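Local coordinates for protein beta-1,4-exocellulase (PDB 4AVO) that probably cleaves cellulose from a chain end to release cellobiose, acting through the glycoside hydrolase family 6 catalytic domain described here, at residues S214-V219 and K276-D281; Q78-N83 and V130-I135; A32-A37 and Y349-P354; G58-L63 and A115-D120. The protein carries 1 engineered substitution. One frame throughout, in Å; residues are numbered along the deposited sequence.

Contact 1 of 4, residues S214-V219 and K276-D281; sequences STVDYV and KGFRSD. With CA (calcium ion), chain C.
Two helix-to-strand connections of the family 6 barrel meet here, Val216 and Asp217 against Phe278 and Arg279, next to a calcium site. Val216 lies in a short 3-10 turn, and its CG1 sits over one face of the Phe278 ring, 4.0 Å from the ring centroid and displaced toward the rim. This is a CH-pi contact. Val219 CG1 approaches the same ring obliquely at CE1. Beside this apolar patch runs a chain of charges. Arg279 NH1 donates to Asp217 OD1 at 3.1 Å. The bond lies in the guanidinium plane but reaches the oxygen from above its carboxylate, 65° out of that plane. The two flat groups are turned 59° apart. A bend at chi3 (57°) of Arg279 helps set its head between two acids. Arg279 grips Asp281 side-on: NE bonds to OD1 at 2.9 Å and NH2 to OD2 at 2.9 Å. Three bonds therefore fix the rotation of the guanidinium. A water-mediated link adds to this: water 1 donates to Val216 O at 2.6 Å and to Val219 O at 2.8 Å, and accepts from Arg279 N at 3.1 Å. The carboxylate of Asp281 is thus held by Arg279, while its backbone O binds the calcium ion at 2.3 Å. Four waters and Asp4 also bind the metal. Gly277, with positive phi, ends helix 262-276 in a Schellman motif. The pattern is that of an alpha-to-beta loop of an alpha/beta barrel, here joined to a calcium site through Arg279 and Asp281.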
# COMPACT_ATOMS: atom_id res chain seq x y z
N SER A 214 -22.99 1.42 -1.80
CA SER A 214 -22.08 0.77 -2.73
C SER A 214 -22.54 -0.64 -3.10
O SER A 214 -23.32 -1.26 -2.37
CB SER A 214 -20.65 0.76 -2.17
OG SER A 214 -19.73 0.19 -3.09
N THR A 215 -22.08 -1.12 -4.26
CA THR A 215 -22.13 -2.54 -4.61
C THR A 215 -20.76 -2.95 -5.17
O THR A 215 -19.91 -2.09 -5.42
CB THR A 215 -23.23 -2.89 -5.67
OG1 THR A 215 -22.78 -2.57 -6.99
CG2 THR A 215 -24.56 -2.17 -5.38
N VAL A 216 -20.56 -4.25 -5.37
CA VAL A 216 -19.29 -4.74 -5.94
C VAL A 216 -18.98 -4.14 -7.32
O VAL A 216 -17.84 -4.18 -7.76
CB VAL A 216 -19.23 -6.28 -6.00
CG1 VAL A 216 -19.35 -6.89 -4.59
CG2 VAL A 216 -20.29 -6.85 -6.95
N ASP A 217 -20.00 -3.59 -7.99
CA ASP A 217 -19.79 -3.02 -9.32
C ASP A 217 -19.03 -1.69 -9.31
O ASP A 217 -18.67 -1.17 -10.37
CB ASP A 217 -21.11 -2.90 -10.09
CG ASP A 217 -21.50 -4.20 -10.77
OD1 ASP A 217 -20.69 -5.15 -10.80
OD2 ASP A 217 -22.64 -4.28 -11.28
N TYR A 218 -18.77 -1.15 -8.12
CA TYR A 218 -17.91 0.03 -8.00
C TYR A 218 -16.45 -0.33 -7.78
O TYR A 218 -15.61 0.57 -7.64
CB TYR A 218 -18.37 0.95 -6.87
CG TYR A 218 -19.67 1.68 -7.13
CD1 TYR A 218 -19.89 2.39 -8.32
CD2 TYR A 218 -20.68 1.67 -6.17
CE1 TYR A 218 -21.09 3.06 -8.54
CE2 TYR A 218 -21.87 2.33 -6.38
CZ TYR A 218 -22.08 3.02 -7.57
OH TYR A 218 -23.27 3.67 -7.75
N VAL A 219 -16.15 -1.62 -7.75
CA VAL A 219 -14.82 -2.08 -7.38
C VAL A 219 -14.11 -2.68 -8.59
O VAL A 219 -14.49 -3.75 -9.09
CB VAL A 219 -14.86 -3.09 -6.20
CG1 VAL A 219 -13.46 -3.62 -5.89
CG2 VAL A 219 -15.48 -2.43 -4.96
N LYS A 276 -16.66 -14.94 -3.62
CA LYS A 276 -17.50 -14.22 -2.66
C LYS A 276 -18.57 -13.34 -3.33
O LYS A 276 -19.61 -13.04 -2.74
CB LYS A 276 -16.62 -13.37 -1.73
CG LYS A 276 -17.37 -12.63 -0.62
CD LYS A 276 -17.88 -13.59 0.45
CE LYS A 276 -18.75 -12.89 1.48
NZ LYS A 276 -19.08 -13.80 2.61
N GLY A 277 -18.31 -12.92 -4.57
CA GLY A 277 -19.29 -12.13 -5.31
C GLY A 277 -18.76 -10.88 -5.99
O GLY A 277 -19.54 -10.15 -6.60
N PHE A 278 -17.46 -10.63 -5.91
CA PHE A 278 -16.86 -9.55 -6.70
C PHE A 278 -16.85 -9.92 -8.18
O PHE A 278 -16.97 -11.09 -8.53
CB PHE A 278 -15.45 -9.20 -6.20
CG PHE A 278 -15.45 -8.41 -4.92
CD1 PHE A 278 -15.58 -7.02 -4.95
CD2 PHE A 278 -15.36 -9.05 -3.69
CE1 PHE A 278 -15.59 -6.28 -3.77
CE2 PHE A 278 -15.38 -8.32 -2.51
CZ PHE A 278 -15.50 -6.94 -2.55
N ARG A 279 -16.73 -8.91 -9.05
CA ARG A 279 -16.78 -9.13 -10.50
C ARG A 279 -15.67 -10.06 -10.96
O ARG A 279 -14.55 -9.98 -10.49
CB ARG A 279 -16.63 -7.80 -11.24
CG ARG A 279 -17.74 -6.79 -10.99
CD ARG A 279 -17.46 -5.50 -11.74
NE ARG A 279 -17.30 -5.73 -13.18
CZ ARG A 279 -18.29 -5.68 -14.07
NH1 ARG A 279 -19.53 -5.42 -13.69
NH2 ARG A 279 -18.03 -5.90 -15.35
N SER A 280 -15.99 -10.94 -11.92
CA SER A 280 -15.00 -11.89 -12.43
C SER A 280 -13.87 -11.20 -13.22
O SER A 280 -12.84 -11.82 -13.49
CB SER A 280 -15.68 -12.95 -13.29
OG SER A 280 -16.15 -12.37 -14.49
N ASP A 281 -14.07 -9.94 -13.58
CA ASP A 281 -13.03 -9.19 -14.30
C ASP A 281 -12.20 -8.26 -13.42
O ASP A 281 -11.47 -7.40 -13.93
CB ASP A 281 -13.61 -8.44 -15.52
CG ASP A 281 -14.75 -7.49 -15.16
OD1 ASP A 281 -14.99 -7.22 -13.96
OD2 ASP A 281 -15.42 -7.02 -16.10
CA CA C . -10.65 -5.54 -14.94
O HOH W 1 -16.04 -5.99 -8.31
O HOH W 2 -12.39 -4.46 -13.22
O HOH W 3 -8.45 -6.61 -15.20
O HOH W 4 -9.37 -4.57 -13.17
O HOH W 5 -12.93 -4.91 -15.63

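Contact 2 of 4, residues Q78-N83 and V130-I135; sequences QVVIYN and VAIIEI. With BGC (beta-D-glucopyranose), chain B.
Glu134 has CG opposite its own carbonyl carbon (chi1 -62°) and turns again at chi2 (-70°). This folds its carboxylate back over Ile81 O to the backbone of Asn83. OE2 receives Asn83 N at 2.9 Å through its syn lone pair, on a nearly straight line. Tyr106 OH is a second partner of the same oxygen. Tyr82 has CG trans to the backbone N (chi1 -173°). Its ring edge, at CE1, comes 3.5 Å from Ile135 O, which lies near the ring plane. Both Tyr82 and Ile135 line the glycan pocket, and Ile135 CG2 is 3.4 Å from O6 of the glucose of chain B. Behind them, strands 75-81 and 127-133 are parallel neighbours in the barrel sheet of the family 6 fold, and the pocket lies at their C-terminal ends. The ladder runs from Val79 N to Val130 O (2.8 Å), from Ile132 N to Val79 O, from Ile81 N to Ile132 O (2.8 Å) and from Glu134 N to Ile81 O. Ile81 and Ile133 lie side by side on one face, CG1 to CD1 3.9 Å. On the other face, Gln78 CG lies along Val130 CB at 3.9 Å, and the buried Gln78 NE2 finds no partner in the model.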
# COMPACT_ATOMS: atom_id res chain seq x y z
N GLN A 78 -2.78 7.85 -10.48
CA GLN A 78 -3.22 7.17 -9.26
C GLN A 78 -3.36 8.17 -8.12
O GLN A 78 -2.44 8.95 -7.86
CB GLN A 78 -2.25 6.05 -8.88
CG GLN A 78 -2.23 4.89 -9.85
CD GLN A 78 -1.12 3.90 -9.55
OE1 GLN A 78 -0.16 3.78 -10.31
NE2 GLN A 78 -1.26 3.18 -8.44
N VAL A 79 -4.52 8.14 -7.47
CA VAL A 79 -4.82 9.04 -6.36
C VAL A 79 -5.18 8.19 -5.15
O VAL A 79 -6.07 7.35 -5.24
CB VAL A 79 -5.99 9.99 -6.72
CG1 VAL A 79 -6.34 10.92 -5.56
CG2 VAL A 79 -5.65 10.81 -7.97
N VAL A 80 -4.50 8.42 -4.03
CA VAL A 80 -4.74 7.62 -2.83
C VAL A 80 -5.70 8.34 -1.89
O VAL A 80 -5.44 9.47 -1.47
CB VAL A 80 -3.44 7.26 -2.08
CG1 VAL A 80 -3.72 6.23 -0.98
CG2 VAL A 80 -2.39 6.73 -3.06
N ILE A 81 -6.82 7.68 -1.61
CA ILE A 81 -7.83 8.19 -0.70
C ILE A 81 -7.43 7.66 0.66
O ILE A 81 -7.45 6.45 0.90
CB ILE A 81 -9.24 7.68 -1.11
CG1 ILE A 81 -9.53 8.03 -2.58
CG2 ILE A 81 -10.33 8.21 -0.16
CD1 ILE A 81 -9.43 9.54 -2.94
N TYR A 82 -7.03 8.56 1.56
CA TYR A 82 -6.37 8.16 2.80
C TYR A 82 -6.64 9.16 3.93
O TYR A 82 -5.75 9.90 4.35
CB TYR A 82 -4.87 7.99 2.55
CG TYR A 82 -4.10 7.41 3.71
CD1 TYR A 82 -4.36 6.12 4.17
CD2 TYR A 82 -3.08 8.14 4.33
CE1 TYR A 82 -3.66 5.57 5.23
CE2 TYR A 82 -2.36 7.60 5.40
CZ TYR A 82 -2.66 6.32 5.84
OH TYR A 82 -1.97 5.77 6.88
N ASN A 83 -7.88 9.17 4.42
CA ASN A 83 -8.23 10.07 5.51
C ASN A 83 -9.43 9.62 6.33
O ASN A 83 -10.21 10.45 6.80
CB ASN A 83 -8.45 11.50 4.97
CG ASN A 83 -8.28 12.57 6.05
OD1 ASN A 83 -7.51 12.40 7.00
ND2 ASN A 83 -8.96 13.70 5.88
N VAL A 130 -7.14 6.36 -11.23
CA VAL A 130 -7.18 5.16 -10.41
C VAL A 130 -7.23 5.62 -8.96
O VAL A 130 -6.30 6.25 -8.48
CB VAL A 130 -5.96 4.24 -10.68
CG1 VAL A 130 -5.81 3.20 -9.57
CG2 VAL A 130 -6.10 3.55 -12.02
N ALA A 131 -8.34 5.33 -8.29
CA ALA A 131 -8.50 5.72 -6.89
C ALA A 131 -8.18 4.53 -6.00
O ALA A 131 -8.87 3.51 -6.04
CB ALA A 131 -9.92 6.23 -6.62
N ILE A 132 -7.11 4.67 -5.23
CA ILE A 132 -6.68 3.64 -4.29
C ILE A 132 -7.34 3.92 -2.95
O ILE A 132 -7.08 4.95 -2.32
CB ILE A 132 -5.13 3.62 -4.14
CG1 ILE A 132 -4.44 3.43 -5.51
CG2 ILE A 132 -4.70 2.55 -3.14
CD1 ILE A 132 -4.69 2.09 -6.18
N ILE A 133 -8.21 3.01 -2.51
CA ILE A 133 -9.08 3.29 -1.36
C ILE A 133 -8.55 2.81 -0.00
O ILE A 133 -8.53 1.61 0.29
CB ILE A 133 -10.52 2.74 -1.58
CG1 ILE A 133 -11.02 3.06 -3.00
CG2 ILE A 133 -11.47 3.26 -0.48
CD1 ILE A 133 -11.15 4.55 -3.33
N GLU A 134 -8.12 3.78 0.80
CA GLU A 134 -7.90 3.63 2.25
C GLU A 134 -6.99 2.49 2.71
O GLU A 134 -7.44 1.45 3.21
CB GLU A 134 -9.24 3.66 3.01
CG GLU A 134 -10.00 4.98 2.84
CD GLU A 134 -9.36 6.18 3.55
OE1 GLU A 134 -8.45 5.98 4.40
OE2 GLU A 134 -9.78 7.32 3.28
N ILE A 135 -5.69 2.74 2.56
CA ILE A 135 -4.63 1.82 2.97
C ILE A 135 -4.71 1.51 4.45
O ILE A 135 -5.02 2.39 5.25
CB ILE A 135 -3.24 2.45 2.67
CG1 ILE A 135 -3.20 3.06 1.26
CG2 ILE A 135 -2.11 1.45 2.89
CD1 ILE A 135 -3.70 2.15 0.16
C2 BGC B . 2.66 3.04 6.06
C3 BGC B . 3.05 4.51 5.79
C4 BGC B . 1.90 5.39 5.29
C5 BGC B . 0.59 4.79 5.82
C6 BGC B . -0.08 3.95 4.74
C1 BGC B . 1.47 2.81 7.01
O2 BGC B . 3.80 2.50 6.69
O3 BGC B . 4.11 4.56 4.86
O4 BGC B . 2.11 6.77 5.65
O5 BGC B . 0.71 4.02 7.02
O6 BGC B . 0.52 2.68 4.68

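Contact 3 of 4, residues A32-A37 and Y349-P354; sequences ANESTA and YVWVKP. With BGC (beta-D-glucopyranose), chain D; BGC (beta-D-glucopyranose), chain B.
Trp351 and Glu34 cross at a slant, with the carboxylate and ring planes 59° apart. Glu34 bends at chi2 (-54°); its CB and CG meet the benzene end of the indole, and CB is 3.7 Å from Trp351 CZ3. The contact lies at the seam of the family 6 barrel, where the chain entering strand 38-40 passes the chain leaving strand 346-350. Thr36 comes to the indole from the edge. Its CG2 lies near the ring plane, 4.0 Å from Trp351 CE3. The indole NE1 is turned to Glu336 O, so the polar edge of this buried ring is satisfied away from the 32-37 segment. A single direct backbone bond spans the seam between these segments: Ala37 N donates to Trp351 O at 3.1 Å, in the carbonyl plane. Thr36 CA makes a CA-H...O contact with the same oxygen. Water 6 fills the next position along the seam, hydrogen-bonded to Ser35 O and accepting from Trp351 N at 2.9 Å. Beyond Trp351, Ala37 CB packs on Val352 CG1, and Val352 O accepts from Trp39 NE1; Trp39 is a predicted substrate-binding residue. Lys353 leaves the backbone away from the 32-37 segment, and its NZ ends in the glycan pocket. Its CG is trans to the backbone N (chi1 178°), and Ser358 O is one of its acceptors. At the sugar, Lys353 NZ donates to O6 and O5 of the chain D glucose at 2.8 Å and 2.9 Å, and to O3 of the chain B glucose at 2.9 Å.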
# COMPACT_ATOMS: atom_id res chain seq x y z
N ALA A 32 13.56 9.63 -11.40
CA ALA A 32 12.75 10.85 -11.28
C ALA A 32 11.58 10.93 -12.26
O ALA A 32 10.63 11.68 -12.01
CB ALA A 32 13.63 12.09 -11.38
N ASN A 33 11.63 10.17 -13.35
CA ASN A 33 10.56 10.15 -14.34
C ASN A 33 9.61 8.94 -14.22
O ASN A 33 8.79 8.68 -15.11
CB ASN A 33 11.14 10.25 -15.77
CG ASN A 33 10.13 10.76 -16.78
OD1 ASN A 33 9.92 10.14 -17.83
ND2 ASN A 33 9.49 11.90 -16.49
N GLU A 34 9.72 8.21 -13.11
CA GLU A 34 8.79 7.11 -12.84
C GLU A 34 7.47 7.63 -12.27
O GLU A 34 7.43 8.67 -11.62
CB GLU A 34 9.39 6.10 -11.85
CG GLU A 34 10.63 5.35 -12.36
CD GLU A 34 10.41 4.64 -13.68
OE1 GLU A 34 9.34 4.03 -13.89
OE2 GLU A 34 11.33 4.67 -14.52
N SER A 35 6.41 6.87 -12.51
CA SER A 35 5.08 7.22 -12.04
C SER A 35 4.85 6.78 -10.60
O SER A 35 5.05 5.62 -10.25
CB SER A 35 4.03 6.58 -12.94
OG SER A 35 2.73 7.02 -12.58
N THR A 36 4.41 7.74 -9.78
CA THR A 36 4.05 7.48 -8.39
C THR A 36 2.66 8.01 -8.11
O THR A 36 2.21 8.98 -8.74
CB THR A 36 5.06 8.12 -7.40
OG1 THR A 36 5.17 9.53 -7.67
CG2 THR A 36 6.44 7.47 -7.53
N ALA A 37 1.97 7.38 -7.16
CA ALA A 37 0.62 7.81 -6.77
C ALA A 37 0.65 9.09 -5.96
O ALA A 37 1.60 9.37 -5.23
CB ALA A 37 -0.08 6.70 -6.00
N TYR A 349 2.03 -3.83 -11.80
CA TYR A 349 2.89 -3.44 -10.69
C TYR A 349 2.90 -1.92 -10.70
O TYR A 349 3.02 -1.31 -11.76
CB TYR A 349 4.32 -3.97 -10.84
CG TYR A 349 4.43 -5.48 -10.83
CD1 TYR A 349 3.53 -6.28 -10.12
CD2 TYR A 349 5.45 -6.12 -11.55
CE1 TYR A 349 3.65 -7.67 -10.11
CE2 TYR A 349 5.57 -7.51 -11.55
CZ TYR A 349 4.67 -8.27 -10.84
OH TYR A 349 4.78 -9.64 -10.85
N VAL A 350 2.78 -1.33 -9.52
CA VAL A 350 2.69 0.12 -9.40
C VAL A 350 3.57 0.60 -8.25
O VAL A 350 3.92 -0.17 -7.37
CB VAL A 350 1.24 0.60 -9.14
CG1 VAL A 350 0.40 0.48 -10.41
CG2 VAL A 350 0.61 -0.19 -8.00
N TRP A 351 3.91 1.88 -8.30
CA TRP A 351 4.57 2.56 -7.18
C TRP A 351 3.53 3.46 -6.52
O TRP A 351 3.21 4.54 -7.03
CB TRP A 351 5.74 3.39 -7.69
CG TRP A 351 6.96 2.58 -8.01
CD1 TRP A 351 7.04 1.22 -8.14
CD2 TRP A 351 8.27 3.08 -8.30
NE1 TRP A 351 8.33 0.84 -8.46
CE2 TRP A 351 9.10 1.97 -8.56
CE3 TRP A 351 8.83 4.37 -8.35
CZ2 TRP A 351 10.46 2.10 -8.87
CZ3 TRP A 351 10.18 4.50 -8.65
CH2 TRP A 351 10.98 3.36 -8.91
N VAL A 352 2.97 2.98 -5.42
CA VAL A 352 1.92 3.72 -4.75
C VAL A 352 2.52 4.54 -3.61
O VAL A 352 2.38 5.76 -3.58
CB VAL A 352 0.79 2.80 -4.27
CG1 VAL A 352 -0.24 3.58 -3.45
CG2 VAL A 352 0.13 2.17 -5.48
N LYS A 353 3.19 3.86 -2.68
CA LYS A 353 4.03 4.57 -1.73
C LYS A 353 5.19 5.20 -2.51
O LYS A 353 5.92 4.49 -3.19
CB LYS A 353 4.56 3.61 -0.66
CG LYS A 353 5.50 4.27 0.36
CD LYS A 353 4.77 5.26 1.28
CE LYS A 353 5.73 5.89 2.27
NZ LYS A 353 5.05 6.77 3.25
N PRO A 354 5.34 6.53 -2.44
CA PRO A 354 6.40 7.16 -3.23
C PRO A 354 7.77 6.95 -2.57
O PRO A 354 7.94 7.33 -1.41
CB PRO A 354 6.02 8.64 -3.24
CG PRO A 354 4.57 8.68 -2.79
CD PRO A 354 4.47 7.55 -1.81
C2 BGC D . 1.55 9.15 5.36
C3 BGC D . 1.04 10.22 4.39
C4 BGC D . 1.81 10.20 3.08
C5 BGC D . 1.87 8.76 2.54
C6 BGC D . 2.73 8.64 1.28
C1 BGC D . 1.62 7.76 4.71
O2 BGC D . 0.73 9.15 6.50
O3 BGC D . 1.12 11.50 4.98
O4 BGC D . 1.18 11.06 2.16
O5 BGC D . 2.40 7.89 3.52
O6 BGC D . 4.09 8.85 1.61
C2 BGC B . 2.66 3.04 6.06
C3 BGC B . 3.05 4.51 5.79
C4 BGC B . 1.90 5.39 5.29
C5 BGC B . 0.59 4.79 5.82
C6 BGC B . -0.08 3.95 4.74
C1 BGC B . 1.47 2.81 7.01
O2 BGC B . 3.80 2.50 6.69
O3 BGC B . 4.11 4.56 4.86
O4 BGC B . 2.11 6.77 5.65
O5 BGC B . 0.71 4.02 7.02
O6 BGC B . 0.52 2.68 4.68
O HOH W 6 2.90 3.90 -10.07

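Contact 4 of 4, residues G58-L63 and A115-D120; sequences GLRDHL and ADIMWD
The Arg60 guanidinium has Ile117 CG2 over one face and Asp120 OD2 at its edge. NH2 donates to OD2 at 2.7 Å, within 2° of the guanidinium plane and nearly in line with the C-O bond of the acid. NH1 reaches the same oxygen in a weak bond of 3.2 Å. Both nitrogens meet OD2, a fork on one oxygen; the two planes are 40° apart. The arginine chain starts trans to the backbone N (chi1 -169°) and bends at chi3, which lays its head across Ile117; NH2 is 3.8 Å from CG1 of that residue. Beneath the charged pair, Ile117 faces helix 59-70. Its CG2 is 3.8 Å from Leu59 CD2, where the two side chains slide past each other in opposite directions, and 4.1 Å from Leu63 CD1. Met118 CG closes the inner side on Leu59 CD2 at 4.2 Å. Helices 59-70 and 103-119 are neighbours on the outside of the barrel, where Leu63 and Met118 also touch strand 75-81. The segments 59-63 and 115-119 of these helices run roughly parallel, their axes 10.1 Å apart at the closest. Gly58 is at the N-cap position, and its N donates to Asp61 OD2 at 2.9 Å. The contact is therefore graded. Apolar carbons pack toward the sheet, and a salt bridge joins the two segments on the more exposed side. With both nitrogens turned to one oxygen, the two donors would probably polarise the carboxylate of Asp120 toward OD2.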
# COMPACT_ATOMS: atom_id res chain seq x y z
N GLY A 58 -2.68 20.92 -5.30
CA GLY A 58 -3.95 20.33 -4.85
C GLY A 58 -4.40 19.30 -5.87
O GLY A 58 -3.71 19.06 -6.87
N LEU A 59 -5.55 18.69 -5.62
CA LEU A 59 -6.06 17.64 -6.52
C LEU A 59 -6.29 18.17 -7.93
O LEU A 59 -5.87 17.54 -8.91
CB LEU A 59 -7.33 16.99 -5.96
CG LEU A 59 -8.06 15.99 -6.88
CD1 LEU A 59 -7.17 14.81 -7.28
CD2 LEU A 59 -9.35 15.50 -6.24
N ARG A 60 -6.93 19.34 -8.04
CA ARG A 60 -7.18 19.96 -9.34
C ARG A 60 -5.87 20.22 -10.09
O ARG A 60 -5.77 19.94 -11.28
CB ARG A 60 -8.00 21.24 -9.21
CG ARG A 60 -8.50 21.80 -10.54
CD ARG A 60 -9.38 23.05 -10.35
NE ARG A 60 -10.61 22.75 -9.61
CZ ARG A 60 -11.73 22.29 -10.17
NH1 ARG A 60 -11.80 22.08 -11.48
NH2 ARG A 60 -12.79 22.05 -9.42
N ASP A 61 -4.86 20.74 -9.38
CA ASP A 61 -3.53 20.97 -9.96
C ASP A 61 -2.96 19.69 -10.59
O ASP A 61 -2.44 19.71 -11.70
CB ASP A 61 -2.54 21.48 -8.91
CG ASP A 61 -2.88 22.86 -8.40
OD1 ASP A 61 -3.42 23.68 -9.17
OD2 ASP A 61 -2.58 23.14 -7.21
N HIS A 62 -3.06 18.58 -9.85
CA HIS A 62 -2.59 17.28 -10.34
C HIS A 62 -3.35 16.78 -11.56
O HIS A 62 -2.76 16.26 -12.50
CB HIS A 62 -2.63 16.23 -9.23
CG HIS A 62 -1.49 16.33 -8.27
ND1 HIS A 62 -0.19 16.08 -8.64
CD2 HIS A 62 -1.46 16.67 -6.96
CE1 HIS A 62 0.60 16.25 -7.60
NE2 HIS A 62 -0.14 16.59 -6.56
N LEU A 63 -4.68 16.91 -11.52
CA LEU A 63 -5.49 16.46 -12.64
C LEU A 63 -5.25 17.33 -13.88
O LEU A 63 -5.22 16.81 -14.99
CB LEU A 63 -6.96 16.39 -12.26
CG LEU A 63 -7.32 15.38 -11.16
CD1 LEU A 63 -8.81 15.42 -10.86
CD2 LEU A 63 -6.85 13.95 -11.52
N ALA A 115 -14.83 14.19 -4.95
CA ALA A 115 -15.77 13.78 -6.01
C ALA A 115 -16.13 14.95 -6.93
O ALA A 115 -16.15 14.80 -8.16
CB ALA A 115 -17.02 13.16 -5.40
N ASP A 116 -16.39 16.12 -6.32
CA ASP A 116 -16.73 17.34 -7.06
C ASP A 116 -15.64 17.72 -8.04
O ASP A 116 -15.93 18.07 -9.19
CB ASP A 116 -17.00 18.51 -6.11
CG ASP A 116 -18.28 18.35 -5.31
OD1 ASP A 116 -19.13 17.52 -5.69
OD2 ASP A 116 -18.42 19.05 -4.29
N ILE A 117 -14.39 17.66 -7.59
CA ILE A 117 -13.25 17.99 -8.44
C ILE A 117 -13.09 16.96 -9.56
O ILE A 117 -12.92 17.34 -10.72
CB ILE A 117 -11.95 18.14 -7.63
CG1 ILE A 117 -12.03 19.39 -6.75
CG2 ILE A 117 -10.72 18.23 -8.56
CD1 ILE A 117 -11.02 19.41 -5.63
N MET A 118 -13.17 15.67 -9.22
CA MET A 118 -13.01 14.63 -10.23
C MET A 118 -14.11 14.69 -11.29
O MET A 118 -13.84 14.46 -12.47
CB MET A 118 -12.92 13.24 -9.60
CG MET A 118 -11.66 13.03 -8.77
SD MET A 118 -11.55 11.33 -8.20
CE MET A 118 -9.94 11.34 -7.40
N TRP A 119 -15.33 15.04 -10.87
CA TRP A 119 -16.44 15.24 -11.82
C TRP A 119 -16.10 16.27 -12.90
O TRP A 119 -16.50 16.10 -14.05
CB TRP A 119 -17.74 15.64 -11.10
CG TRP A 119 -18.65 14.47 -10.79
CD1 TRP A 119 -19.00 14.01 -9.55
CD2 TRP A 119 -19.32 13.62 -11.74
NE1 TRP A 119 -19.84 12.92 -9.67
CE2 TRP A 119 -20.05 12.66 -10.99
CE3 TRP A 119 -19.37 13.56 -13.14
CZ2 TRP A 119 -20.83 11.66 -11.60
CZ3 TRP A 119 -20.14 12.57 -13.75
CH2 TRP A 119 -20.86 11.63 -12.98
N ASP A 120 -15.36 17.30 -12.52
CA ASP A 120 -14.97 18.37 -13.45
C ASP A 120 -14.06 17.89 -14.57
O ASP A 120 -13.90 18.59 -15.58
CB ASP A 120 -14.28 19.52 -12.70
CG ASP A 120 -15.26 20.35 -11.89
OD1 ASP A 120 -16.48 20.32 -12.17
OD2 ASP A 120 -14.79 21.06 -10.97

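All four contacts lie in the one family 6 catalytic domain. Contacts 2 and 3 belong to the barrel sheet: their centres are about 13 Å apart, Gln78 and Val80 pack on Ala37, and both touch the chain B glucose. Contact 4 lies outside, about 14 Å from contact 2 between centres; Met118 of helix 103-119 reaches Val79 of strand 75-81. Contact 1 is peripheral, about 18 Å from contact 2 and 26 Å from contact 3 between centres. Along the chain, contacts 4 and 2 alternate, contact 1 follows them, and contact 3 spans them all, bringing the approach to strand 38-40 beside the end of strand 346-350. Contacts 2 and 3 reach the sugar; contact 1 holds Asp281 of the calcium site.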